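Local structure of carboxynorspermidine decarboxylase (Campylobacter jejuni subsp. jejuni 81116, 3N29) at residues Ile48-Glu51 and Asp52-Arg55; Leu373-Ile376 and His377-Val381; Leu298-Ser302 and Glu303-Pro307. The protein probably removes the carboxyl group of carboxynorspermidine with the help of pyridoxal-5'-phosphate, giving the polyamine norspermidine, in a dimer of beta/alpha-barrel subunits. All blocks are in the same frame, centred on the assembly; numbering follows the deposited sequence.

Contact 2 lies between the other two. Its centre lies about 13 Å from that of contact 1 and about 11 Å from that of contact 3, while the centres of contacts 1 and 3 are about 22 Å apart. Contact 1 meets contact 2 where Ile376 CD1 packs 3.8 Å from Ile48 O. Contact 3 meets it where Met306 lies against Gln375 and His305 O packs near Thr379 CB. Contact 2 alone touches the cofactor and norspermidine, through Tyr378. The side chain of Leu54 in contact 1 stays about 13 Å from a bound pyridoxal-5'-phosphate, and that of Pro307 in contact 3 about 8 Å from a norspermidine. Contacts 2 and 3 both touch the second subunit.

Contact 1. Residues Ile48-Glu51 and Asp52-Arg55; sequences ILEE and DKLR
The Glu51 and Arg55 side chains leave the helix start together and travel in one direction. The Glu51 chain is extended, with CG anti to the backbone N (chi1 176°), and this carries the carboxylate alongside the arginine one turn on. Glu51 OE2 takes the Arg55 NE hydrogen at 2.7 Å through its anti lone pair, a salt bridge. It lies in the guanidinium plane, although the two flat groups are turned 36° apart. Arg55 NH2 adds a weak second bond to the same oxygen. The far ends are held: Glu51 OE1 accepts from His399 N, and Arg55 NH1 reaches Glu90 and Tyr91. Here strand 46-50 passes directly into helix 51-68, with Glu50 at the N-cap position. Its carbonyl O accepts Leu54 N at 3.1 Å, and Glu51 O accepts Arg55 N at 2.8 Å, which starts the helical bonding. Glu50 and Lys53 extend next to each other in the same direction. Lys53 is bent at chi2 and chi4, and its NZ comes to Glu50 OE1 at 3.1 Å from above the carboxylate plane, forming a salt bridge. On the buried side Leu49 CD2 meets Leu54 CD2 at 4.2 Å, and Leu54 continues onto Ile87 and Val88 of helix 85-91.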
loop_
_atom_site.group_PDB
_atom_site.type_symbol
_atom_site.label_atom_id
_atom_site.label_comp_id
_atom_site.label_asym_id
_atom_site.label_seq_id
_atom_site.Cartn_x
_atom_site.Cartn_y
_atom_site.Cartn_z
ATOM N N ILE A 48 9.195 -6.745 14.842
ATOM C CA ILE A 48 9.548 -7.725 15.853
ATOM C C ILE A 48 8.343 -8.104 16.703
ATOM O O ILE A 48 7.775 -7.298 17.446
ATOM C CB ILE A 48 10.731 -7.240 16.697
ATOM C CG1 ILE A 48 11.892 -6.810 15.812
ATOM C CG2 ILE A 48 11.169 -8.404 17.675
ATOM C CD1 ILE A 48 13.114 -6.316 16.623
ATOM N N LEU A 49 7.845 -9.279 16.467
ATOM C CA LEU A 49 6.715 -9.808 17.267
ATOM C C LEU A 49 7.236 -10.433 18.537
ATOM O O LEU A 49 8.256 -11.137 18.491
ATOM C CB LEU A 49 5.963 -10.813 16.462
ATOM C CG LEU A 49 4.869 -11.660 17.153
ATOM C CD1 LEU A 49 3.695 -10.850 17.355
ATOM C CD2 LEU A 49 4.442 -12.729 16.214
ATOM N N GLU A 50 6.536 -10.200 19.643
ATOM C CA GLU A 50 6.970 -10.676 20.947
ATOM C C GLU A 50 6.076 -11.835 21.337
ATOM O O GLU A 50 4.886 -11.666 21.484
ATOM C CB GLU A 50 6.987 -9.559 21.958
ATOM C CG GLU A 50 7.966 -8.447 21.593
ATOM C CD GLU A 50 7.818 -7.209 22.464
ATOM O OE1 GLU A 50 7.874 -7.334 23.718
ATOM O OE2 GLU A 50 7.635 -6.112 21.911
ATOM N N GLU A 51 6.667 -13.025 21.407
ATOM C CA GLU A 51 5.911 -14.230 21.722
ATOM C C GLU A 51 5.101 -14.093 22.997
ATOM O O GLU A 51 3.926 -14.472 23.031
ATOM C CB GLU A 51 6.818 -15.479 21.717
ATOM C CG GLU A 51 6.097 -16.725 22.130
ATOM C CD GLU A 51 6.971 -17.982 22.028
ATOM O OE1 GLU A 51 8.151 -17.897 21.625
ATOM O OE2 GLU A 51 6.433 -19.046 22.367
ATOM N N ASP A 52 5.722 -13.588 24.062
ATOM C CA ASP A 52 5.058 -13.450 25.340
ATOM C C ASP A 52 3.759 -12.618 25.246
ATOM O O ASP A 52 2.768 -12.930 25.899
ATOM C CB ASP A 52 5.967 -12.844 26.437
ATOM C CG ASP A 52 7.082 -13.832 26.940
ATOM O OD1 ASP A 52 6.901 -15.073 26.848
ATOM O OD2 ASP A 52 8.162 -13.336 27.364
ATOM N N LYS A 53 3.780 -11.525 24.467
ATOM C CA LYS A 53 2.598 -10.678 24.297
ATOM C C LYS A 53 1.550 -11.346 23.468
ATOM O O LYS A 53 0.335 -11.257 23.773
ATOM C CB LYS A 53 2.994 -9.366 23.612
ATOM C CG LYS A 53 4.090 -8.595 24.403
ATOM C CD LYS A 53 3.533 -7.645 25.415
ATOM C CE LYS A 53 4.678 -6.712 26.017
ATOM N NZ LYS A 53 5.412 -5.948 24.935
ATOM N N LEU A 54 1.970 -12.034 22.403
ATOM C CA LEU A 54 1.038 -12.756 21.573
ATOM C C LEU A 54 0.329 -13.832 22.419
ATOM O O LEU A 54 -0.918 -14.020 22.351
ATOM C CB LEU A 54 1.734 -13.468 20.439
ATOM C CG LEU A 54 0.938 -14.364 19.481
ATOM C CD1 LEU A 54 -0.247 -13.542 18.872
ATOM C CD2 LEU A 54 1.709 -15.042 18.379
ATOM N N ARG A 55 1.136 -14.543 23.182
ATOM C CA ARG A 55 0.537 -15.615 24.021
ATOM C C ARG A 55 -0.469 -15.103 25.049
ATOM O O ARG A 55 -1.457 -15.795 25.271
ATOM C CB ARG A 55 1.614 -16.512 24.669
ATOM C CG ARG A 55 2.268 -17.480 23.742
ATOM C CD ARG A 55 3.325 -18.380 24.457
ATOM N NE ARG A 55 3.972 -19.293 23.558
ATOM C CZ ARG A 55 3.425 -20.441 23.176
ATOM N NH1 ARG A 55 2.215 -20.789 23.626
ATOM N NH2 ARG A 55 4.084 -21.240 22.379
#

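Contact 2. Residues Leu373-Ile376 and His377-Val381; sequences LDQI and HYTIV. With NSD (N-(3-aminopropyl)propane-1,3-diamine), chain D; PLP (pyridoxal-5'-phosphate), chain C; GOL (glycerol), chain E.
Asp374 meets the edge of the His377 ring, its OD1 near the ring plane and 3.0 Å from CE1. The carboxylate and ring planes are 51° apart. ND1 is close as well, but the angle is too poor for a hydrogen bond. OD1 instead accepts from Gln277 N. His377 CG sits between the backbone N and the carbonyl carbon (chi1 65°), which turns the ring back toward Asp374. A glycerol, probably from the crystallisation liquor, places O3 over the centre of one ring face, 3.2 Å above it. Next, Gln375 O accepts Thr379 OG1 at 2.6 Å. The donor stands above the carbonyl plane, 56° out of it. Ile376 O is bound by a water, 2.7 Å away, which in turn accepts from Thr379 N and, at 3.3 Å, from Val381 N. The side chain of Ile376 lies alongside that of Ile380, where Ile376 CG2 and Ile380 CD1 lie 4.1 Å apart, and both residues also touch Tyr47. The turn thus folds back on itself and sends Tyr378 toward the ligands. Tyr378 OH donates to phosphate O1P of the pyridoxal-5'-phosphate at 2.6 Å, and norspermidine C1 lies 3.2 Å from Tyr378 CZ. Phe386 of the second subunit packs on the same tyrosine. This is the cofactor and polyamine pocket of a beta/alpha-barrel decarboxylase, lined here by a loop between two strands of the sheet domain.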
loop_
_atom_site.group_PDB
_atom_site.type_symbol
_atom_site.label_atom_id
_atom_site.label_comp_id
_atom_site.label_asym_id
_atom_site.label_seq_id
_atom_site.Cartn_x
_atom_site.Cartn_y
_atom_site.Cartn_z
ATOM N N LEU A 373 5.573 1.780 17.988
ATOM C CA LEU A 373 4.814 0.846 18.861
ATOM C C LEU A 373 3.607 0.252 18.126
ATOM O O LEU A 373 2.898 0.977 17.389
ATOM C CB LEU A 373 4.347 1.583 20.142
ATOM C CG LEU A 373 5.500 2.057 21.039
ATOM C CD1 LEU A 373 4.899 2.811 22.296
ATOM C CD2 LEU A 373 6.380 0.886 21.523
ATOM N N ASP A 374 3.347 -1.041 18.353
ATOM C CA ASP A 374 2.105 -1.699 17.917
ATOM C C ASP A 374 1.958 -1.714 16.438
ATOM O O ASP A 374 0.995 -1.152 15.862
ATOM C CB ASP A 374 0.881 -1.063 18.571
ATOM C CG ASP A 374 -0.385 -1.868 18.343
ATOM O OD1 ASP A 374 -0.266 -3.121 18.137
ATOM O OD2 ASP A 374 -1.501 -1.248 18.433
ATOM N N GLN A 375 2.911 -2.357 15.791
ATOM C CA GLN A 375 3.000 -2.381 14.360
ATOM C C GLN A 375 3.000 -3.777 13.714
ATOM O O GLN A 375 3.568 -3.948 12.627
ATOM C CB GLN A 375 4.214 -1.573 13.903
ATOM C CG GLN A 375 4.154 -0.056 14.247
ATOM C CD GLN A 375 3.053 0.656 13.591
ATOM O OE1 GLN A 375 2.468 1.602 14.152
ATOM N NE2 GLN A 375 2.661 0.167 12.480
ATOM N N ILE A 376 2.355 -4.739 14.325
ATOM C CA ILE A 376 2.285 -6.061 13.735
ATOM C C ILE A 376 0.968 -6.306 13.009
ATOM O O ILE A 376 0.955 -7.093 12.083
ATOM C CB ILE A 376 2.579 -7.244 14.751
ATOM C CG1 ILE A 376 3.847 -6.944 15.531
ATOM C CG2 ILE A 376 2.704 -8.552 13.966
ATOM C CD1 ILE A 376 5.173 -6.908 14.707
ATOM N N HIS A 377 -0.127 -5.643 13.407
ATOM C CA HIS A 377 -1.467 -5.896 12.772
ATOM C C HIS A 377 -1.741 -4.802 11.751
ATOM O O HIS A 377 -1.308 -3.668 11.967
ATOM C CB HIS A 377 -2.551 -5.960 13.849
ATOM C CG HIS A 377 -2.778 -4.666 14.589
ATOM N ND1 HIS A 377 -2.131 -4.331 15.752
ATOM C CD2 HIS A 377 -3.635 -3.643 14.332
ATOM C CE1 HIS A 377 -2.571 -3.155 16.180
ATOM N NE2 HIS A 377 -3.452 -2.700 15.303
ATOM N N TYR A 378 -2.279 -5.163 10.575
ATOM C CA TYR A 378 -2.630 -4.203 9.482
ATOM C C TYR A 378 -1.412 -3.399 9.070
ATOM O O TYR A 378 -1.493 -2.187 8.790
ATOM C CB TYR A 378 -3.826 -3.296 9.908
ATOM C CG TYR A 378 -5.104 -4.108 10.023
ATOM C CD1 TYR A 378 -5.863 -4.409 8.879
ATOM C CD2 TYR A 378 -5.549 -4.597 11.230
ATOM C CE1 TYR A 378 -6.979 -5.105 8.926
ATOM C CE2 TYR A 378 -6.695 -5.378 11.309
ATOM C CZ TYR A 378 -7.407 -5.633 10.138
ATOM O OH TYR A 378 -8.538 -6.343 10.194
ATOM N N THR A 379 -0.249 -4.072 9.063
ATOM C CA THR A 379 0.976 -3.434 8.620
ATOM C C THR A 379 1.633 -4.313 7.555
ATOM O O THR A 379 1.554 -4.073 6.343
ATOM C CB THR A 379 2.001 -3.234 9.787
ATOM O OG1 THR A 379 2.062 -4.454 10.605
ATOM C CG2 THR A 379 1.586 -2.008 10.628
ATOM N N ILE A 380 2.300 -5.343 8.046
ATOM C CA ILE A 380 2.996 -6.332 7.205
ATOM C C ILE A 380 2.115 -6.812 6.062
ATOM O O ILE A 380 2.545 -6.831 4.894
ATOM C CB ILE A 380 3.475 -7.527 8.045
ATOM C CG1 ILE A 380 4.427 -7.048 9.160
ATOM C CG2 ILE A 380 4.181 -8.568 7.169
ATOM C CD1 ILE A 380 4.521 -8.046 10.329
ATOM N N VAL A 381 0.875 -7.169 6.398
ATOM C CA VAL A 381 -0.086 -7.700 5.418
ATOM C C VAL A 381 -0.393 -6.737 4.285
ATOM O O VAL A 381 -0.982 -7.174 3.284
ATOM C CB VAL A 381 -1.434 -8.087 6.110
ATOM C CG1 VAL A 381 -1.186 -9.289 7.120
ATOM C CG2 VAL A 381 -2.095 -6.876 6.841
HETATM C C1 NSD D . -9.541 -3.601 11.400
HETATM N N1 NSD D . -9.624 -3.425 12.821
HETATM C C2 NSD D . -10.566 -2.815 10.653
HETATM N N2 NSD D . -10.063 -3.082 8.333
HETATM C C3 NSD D . -10.843 -3.352 9.295
HETATM N N3 NSD D . -5.990 -1.698 7.495
HETATM C C4 NSD D . -9.026 -2.354 8.383
HETATM C C5 NSD D . -8.270 -2.220 7.091
HETATM C C6 NSD D . -7.248 -1.114 7.160
HETATM N N1 PLP C . -14.228 -11.097 9.588
HETATM C C2 PLP C . -14.445 -10.392 8.437
HETATM C C2A PLP C . -15.482 -10.862 7.450
HETATM C C3 PLP C . -13.632 -9.243 8.186
HETATM O O3 PLP C . -13.822 -8.513 7.011
HETATM C C4 PLP C . -12.647 -8.842 9.108
HETATM C C4A PLP C . -11.766 -7.640 8.797
HETATM C C5 PLP C . -12.488 -9.557 10.306
HETATM C C6 PLP C . -13.304 -10.690 10.509
HETATM C C5A PLP C . -11.457 -9.167 11.339
HETATM O O4P PLP C . -11.598 -7.827 11.737
HETATM P P PLP C . -10.710 -7.190 12.873
HETATM O O1P PLP C . -9.265 -7.428 12.474
HETATM O O2P PLP C . -11.026 -7.938 14.191
HETATM O O3P PLP C . -11.103 -5.792 13.031
HETATM C C1 GOL E . -3.485 -0.034 12.230
HETATM O O1 GOL E . -4.189 0.017 11.023
HETATM C C2 GOL E . -2.321 -0.958 12.020
HETATM O O2 GOL E . -1.950 -0.474 10.661
HETATM C C3 GOL E . -1.051 -0.629 12.747
HETATM O O3 GOL E . -0.875 -1.523 13.770
HETATM O O HOH W 1 0.042 -7.149 9.579
#

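Contact 3. Residues Leu298-Ser302 and Glu303-Pro307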
loop_
_atom_site.group_PDB
_atom_site.type_symbol
_atom_site.label_atom_id
_atom_site.label_comp_id
_atom_site.label_asym_id
_atom_site.label_seq_id
_atom_site.Cartn_x
_atom_site.Cartn_y
_atom_site.Cartn_z
ATOM N N LEU A 298 14.878 8.278 8.859
ATOM C CA LEU A 298 14.992 6.903 9.282
ATOM C C LEU A 298 15.113 5.957 8.099
ATOM O O LEU A 298 14.762 6.323 6.946
ATOM C CB LEU A 298 13.811 6.494 10.111
ATOM C CG LEU A 298 13.428 7.485 11.178
ATOM C CD1 LEU A 298 12.232 6.953 11.939
ATOM C CD2 LEU A 298 14.644 7.900 12.056
ATOM N N ASP A 299 15.419 4.671 8.388
ATOM C CA ASP A 299 15.440 3.641 7.319
ATOM C C ASP A 299 14.138 2.877 7.154
ATOM O O ASP A 299 14.064 1.672 6.791
ATOM C CB ASP A 299 16.675 2.709 7.479
ATOM C CG ASP A 299 16.688 1.909 8.798
ATOM O OD1 ASP A 299 15.770 2.050 9.583
ATOM O OD2 ASP A 299 17.670 1.132 9.015
ATOM N N THR A 300 13.037 3.565 7.403
ATOM C CA THR A 300 11.745 2.987 7.256
ATOM C C THR A 300 10.871 4.086 6.646
ATOM O O THR A 300 11.319 5.219 6.465
ATOM C CB THR A 300 11.147 2.432 8.574
ATOM O OG1 THR A 300 10.046 1.596 8.270
ATOM C CG2 THR A 300 10.605 3.539 9.559
ATOM N N SER A 301 9.712 3.688 6.202
ATOM C CA SER A 301 8.807 4.617 5.468
ATOM C C SER A 301 7.396 4.465 5.971
ATOM O O SER A 301 6.860 3.343 6.130
ATOM C CB SER A 301 8.888 4.379 3.973
ATOM O OG SER A 301 7.682 4.706 3.321
ATOM N N SER A 302 6.747 5.608 6.241
ATOM C CA SER A 302 5.343 5.564 6.642
ATOM C C SER A 302 4.535 4.992 5.510
ATOM O O SER A 302 3.762 4.051 5.752
ATOM C CB SER A 302 4.870 6.988 7.056
ATOM O OG SER A 302 5.100 7.848 5.947
ATOM N N GLU A 303 4.763 5.460 4.291
ATOM C CA GLU A 303 3.965 5.055 3.117
ATOM C C GLU A 303 4.072 3.541 2.784
ATOM O O GLU A 303 3.072 2.880 2.509
ATOM C CB GLU A 303 4.439 5.822 1.910
ATOM C CG GLU A 303 3.744 5.376 0.593
ATOM C CD GLU A 303 2.624 6.340 0.163
ATOM O OE1 GLU A 303 2.570 7.480 0.735
ATOM O OE2 GLU A 303 1.840 5.943 -0.742
ATOM N N ALA A 304 5.291 2.995 2.885
ATOM C CA ALA A 304 5.540 1.619 2.447
ATOM C C ALA A 304 5.408 0.628 3.583
ATOM O O ALA A 304 5.030 -0.552 3.326
ATOM C CB ALA A 304 6.935 1.558 1.809
ATOM N N HIS A 305 5.718 1.057 4.825
ATOM C CA HIS A 305 5.860 0.129 5.984
ATOM C C HIS A 305 4.821 0.298 7.091
ATOM O O HIS A 305 4.593 -0.629 7.862
ATOM C CB HIS A 305 7.295 0.240 6.577
ATOM C CG HIS A 305 8.403 -0.023 5.593
ATOM N ND1 HIS A 305 9.679 0.422 5.787
ATOM C CD2 HIS A 305 8.403 -0.611 4.374
ATOM C CE1 HIS A 305 10.442 0.101 4.748
ATOM N NE2 HIS A 305 9.688 -0.544 3.877
ATOM N N MET A 306 4.148 1.484 7.169
ATOM C CA MET A 306 3.059 1.685 8.095
ATOM C C MET A 306 1.936 2.356 7.296
ATOM O O MET A 306 1.522 3.460 7.652
ATOM C CB MET A 306 3.469 2.551 9.336
ATOM C CG MET A 306 4.597 1.912 10.304
ATOM S SD MET A 306 5.155 3.032 11.632
ATOM C CE MET A 306 6.419 3.978 10.815
ATOM N N PRO A 307 1.498 1.770 6.211
ATOM C CA PRO A 307 0.562 2.404 5.290
ATOM C C PRO A 307 -0.699 2.968 5.939
ATOM O O PRO A 307 -1.145 3.975 5.521
ATOM C CB PRO A 307 0.223 1.296 4.319
ATOM C CG PRO A 307 0.794 0.117 4.839
ATOM C CD PRO A 307 1.741 0.378 5.859
#
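The torsions of Thr300 and His305 bring their polar atoms together. Thr300 OG1 lies opposite its backbone N (chi1 -165°), while the His305 ring is swung beside its own (chi1 -57°). The side chains run antiparallel past one another, and Thr300 OG1 meets His305 ND1 at 2.8 Å at the ring edge, near its plane. Either atom could be the donor. Ser301 CB sits over one face of the same ring. The hydroxyl OG of the same Ser301 accepts Ala304 N at 3.0 Å, with an N-H...O angle of 159°. This is an N-cap, and it opens the short helix 302-305 that follows strand 294-298 of the sheet domain. Asp353 secures the cap from outside, with one carboxylate oxygen bonded to the hydroxyl of Ser301 and the other to that of Ser302. The backbone then completes the turn. Ser301 O accepts His305 N at 2.9 Å, and Ser302 O accepts Met306 N at 3.0 Å. Met306 is the first residue to leave helical angles. Its side chain packs on Leu281, Met355 and Phe372, among strands of the sheet. Glu303 extends from the turn to a salt bridge with Lys382 of the second subunit, a residue of the norspermidine pocket. Asp299 makes a salt bridge to Lys122 of that subunit through OD2, which also bonds the hydroxyl of Thr44, while OD1 bonds Ser284 N.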